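Local coordinates for protein dephospho-CoA kinase (Mycobacterium paratuberculosis, PDB 6N39) that probably phosphorylates the 3'-hydroxyl of dephosphocoenzyme A with ATP, the last step of coenzyme A biosynthesis, at residues R234-L239 against L248-V253. Residues are numbered along the deposited sequence; the frame is centred on the assembly and turned at random.
Sequences RIVNRL and LRVDHV
Val-236 and Val-250 run alongside one another, pointing opposite ways, with Val-236 CG1 and Val-250 CG1 4.1 Å apart. In Val-236 the CG1 branch stands opposite the backbone N (chi1 165°), and Val-250 has the same branch anti, which turns these two methyls to one another. Val-236 CG1 also rests against the strand backbone, 4.1 Å from Val-250 O, while its other methyl, CG2, lies 4.3 Å from His-252 N. Three residues on, Leu-239 extends the apolar patch more loosely, its CB 4.4 Å from Val-250 CG1. The 234-239 part of helix 228-243 thus runs nearly antiparallel to strand 249-253, the axes of these pieces 8.5 Å apart at closest and at 157°, a helix laid on one face of the sheet in the GrpB-like (UPF0157) region. The strand is an outermost one of a mixed four-stranded sheet, paired antiparallel with strand 270-276, whose Ile-272 touches both Leu-239 and Val-250. Asp-251 points away from the helix, and Arg-249 holds its carboxylate with NE and NH2, one to each oxygen: NH2 donates almost straight (174°) to OD1 at 2.8 Å, reaching it from above the carboxylate plane, and NE donates to OD2 at 2.9 Å. Arg-249 NH1 has a second carboxylate partner in the C-terminal Pro-415. From the helix, Arg-238 NH2 forms a salt bridge with Asp-178, in the CoaE part of the chain.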
loop_
_atom_site.group_PDB
_atom_site.type_symbol
_atom_site.label_atom_id
_atom_site.label_comp_id
_atom_site.label_asym_id
_atom_site.label_seq_id
_atom_site.Cartn_x
_atom_site.Cartn_y
_atom_site.Cartn_z
ATOM N N ARG A 234 -1.349 -5.941 -1.582
ATOM C CA ARG A 234 -0.777 -4.595 -1.655
ATOM C C ARG A 234 -0.205 -4.186 -0.308
ATOM O O ARG A 234 0.906 -3.636 -0.235
ATOM C CB ARG A 234 -1.818 -3.574 -2.123
ATOM C CG ARG A 234 -2.233 -3.800 -3.547
ATOM C CD ARG A 234 -3.035 -2.638 -4.077
ATOM N NE ARG A 234 -4.390 -2.609 -3.567
ATOM C CZ ARG A 234 -5.430 -3.184 -4.165
ATOM N NH1 ARG A 234 -5.275 -3.845 -5.304
ATOM N NH2 ARG A 234 -6.638 -3.084 -3.630
ATOM N N ILE A 235 -0.930 -4.500 0.773
ATOM C CA ILE A 235 -0.483 -4.099 2.108
ATOM C C ILE A 235 0.789 -4.858 2.509
ATOM O O ILE A 235 1.747 -4.272 3.026
ATOM C CB ILE A 235 -1.619 -4.306 3.127
ATOM C CG1 ILE A 235 -2.796 -3.375 2.811
ATOM C CG2 ILE A 235 -1.097 -4.103 4.551
ATOM C CD1 ILE A 235 -4.150 -3.801 3.476
ATOM N N VAL A 236 0.796 -6.175 2.301
ATOM C CA VAL A 236 1.951 -7.010 2.622
ATOM C C VAL A 236 3.195 -6.488 1.915
ATOM O O VAL A 236 4.257 -6.347 2.530
ATOM C CB VAL A 236 1.677 -8.481 2.248
ATOM C CG1 VAL A 236 2.998 -9.288 2.226
ATOM C CG2 VAL A 236 0.664 -9.119 3.219
ATOM N N ASN A 237 3.083 -6.195 0.610
ATOM C CA ASN A 237 4.238 -5.690 -0.128
ATOM C C ASN A 237 4.708 -4.359 0.442
ATOM O O ASN A 237 5.915 -4.136 0.627
ATOM C CB ASN A 237 3.898 -5.536 -1.616
ATOM C CG ASN A 237 3.740 -6.870 -2.324
ATOM O OD1 ASN A 237 4.121 -7.917 -1.797
ATOM N ND2 ASN A 237 3.180 -6.838 -3.536
ATOM N N ARG A 238 3.755 -3.449 0.703
ATOM C CA ARG A 238 4.085 -2.130 1.241
ATOM C C ARG A 238 4.818 -2.241 2.577
ATOM O O ARG A 238 5.790 -1.514 2.836
ATOM C CB ARG A 238 2.795 -1.311 1.396
ATOM C CG ARG A 238 2.968 0.048 2.066
ATOM C CD ARG A 238 1.597 0.788 2.239
ATOM N NE ARG A 238 0.892 0.907 0.958
ATOM C CZ ARG A 238 -0.389 0.589 0.756
ATOM N NH1 ARG A 238 -1.166 0.188 1.775
ATOM N NH2 ARG A 238 -0.900 0.700 -0.468
ATOM N N LEU A 239 4.381 -3.162 3.425
ATOM C CA LEU A 239 4.990 -3.305 4.740
ATOM C C LEU A 239 6.349 -4.002 4.653
ATOM O O LEU A 239 7.267 -3.655 5.403
ATOM C CB LEU A 239 4.048 -4.065 5.681
ATOM C CG LEU A 239 2.705 -3.406 6.058
ATOM C CD1 LEU A 239 1.780 -4.391 6.834
ATOM C CD2 LEU A 239 2.933 -2.164 6.884
ATOM N N LEU A 248 11.093 -10.407 9.375
ATOM C CA LEU A 248 11.433 -11.781 9.039
ATOM C C LEU A 248 10.375 -12.401 8.131
ATOM O O LEU A 248 10.699 -13.202 7.256
ATOM C CB LEU A 248 11.607 -12.599 10.314
ATOM C CG LEU A 248 12.592 -11.981 11.316
ATOM C CD1 LEU A 248 12.838 -12.945 12.460
ATOM C CD2 LEU A 248 13.911 -11.620 10.639
ATOM N N ARG A 249 9.108 -12.057 8.338
ATOM C CA ARG A 249 8.034 -12.476 7.444
ATOM C C ARG A 249 6.849 -11.567 7.710
ATOM O O ARG A 249 6.762 -10.923 8.763
ATOM C CB ARG A 249 7.655 -13.959 7.625
ATOM C CG ARG A 249 7.238 -14.355 9.037
ATOM C CD ARG A 249 6.952 -15.881 9.151
ATOM N NE ARG A 249 5.718 -16.232 8.453
ATOM C CZ ARG A 249 5.280 -17.470 8.252
ATOM N NH1 ARG A 249 5.954 -18.515 8.726
ATOM N NH2 ARG A 249 4.149 -17.660 7.586
ATOM N N VAL A 250 5.959 -11.478 6.728
ATOM C CA VAL A 250 4.781 -10.617 6.818
ATOM C C VAL A 250 3.605 -11.417 6.286
ATOM O O VAL A 250 3.711 -12.022 5.218
ATOM C CB VAL A 250 4.957 -9.311 6.018
ATOM C CG1 VAL A 250 3.733 -8.389 6.180
ATOM C CG2 VAL A 250 6.240 -8.596 6.440
ATOM N N ASP A 251 2.500 -11.452 7.033
ATOM C CA ASP A 251 1.442 -12.410 6.713
ATOM C C ASP A 251 0.064 -11.793 6.900
ATOM O O ASP A 251 -0.184 -11.086 7.878
ATOM C CB ASP A 251 1.528 -13.664 7.591
ATOM C CG ASP A 251 2.827 -14.429 7.401
ATOM O OD1 ASP A 251 2.857 -15.344 6.547
ATOM O OD2 ASP A 251 3.817 -14.122 8.111
ATOM N N HIS A 252 -0.841 -12.117 5.982
ATOM C CA HIS A 252 -2.259 -11.798 6.115
ATOM C C HIS A 252 -2.879 -12.783 7.105
ATOM O O HIS A 252 -2.781 -13.995 6.913
ATOM C CB HIS A 252 -2.903 -11.897 4.731
ATOM C CG HIS A 252 -4.354 -11.511 4.672
ATOM N ND1 HIS A 252 -5.166 -11.874 3.616
ATOM C CD2 HIS A 252 -5.139 -10.802 5.518
ATOM C CE1 HIS A 252 -6.383 -11.398 3.810
ATOM N NE2 HIS A 252 -6.396 -10.744 4.956
ATOM N N VAL A 253 -3.474 -12.284 8.187
ATOM C CA VAL A 253 -4.012 -13.147 9.231
ATOM C C VAL A 253 -5.445 -12.722 9.546
ATOM O O VAL A 253 -5.972 -11.770 8.974
ATOM C CB VAL A 253 -3.139 -13.124 10.503
ATOM C CG1 VAL A 253 -1.728 -13.642 10.185
ATOM C CG2 VAL A 253 -3.067 -11.691 11.062
#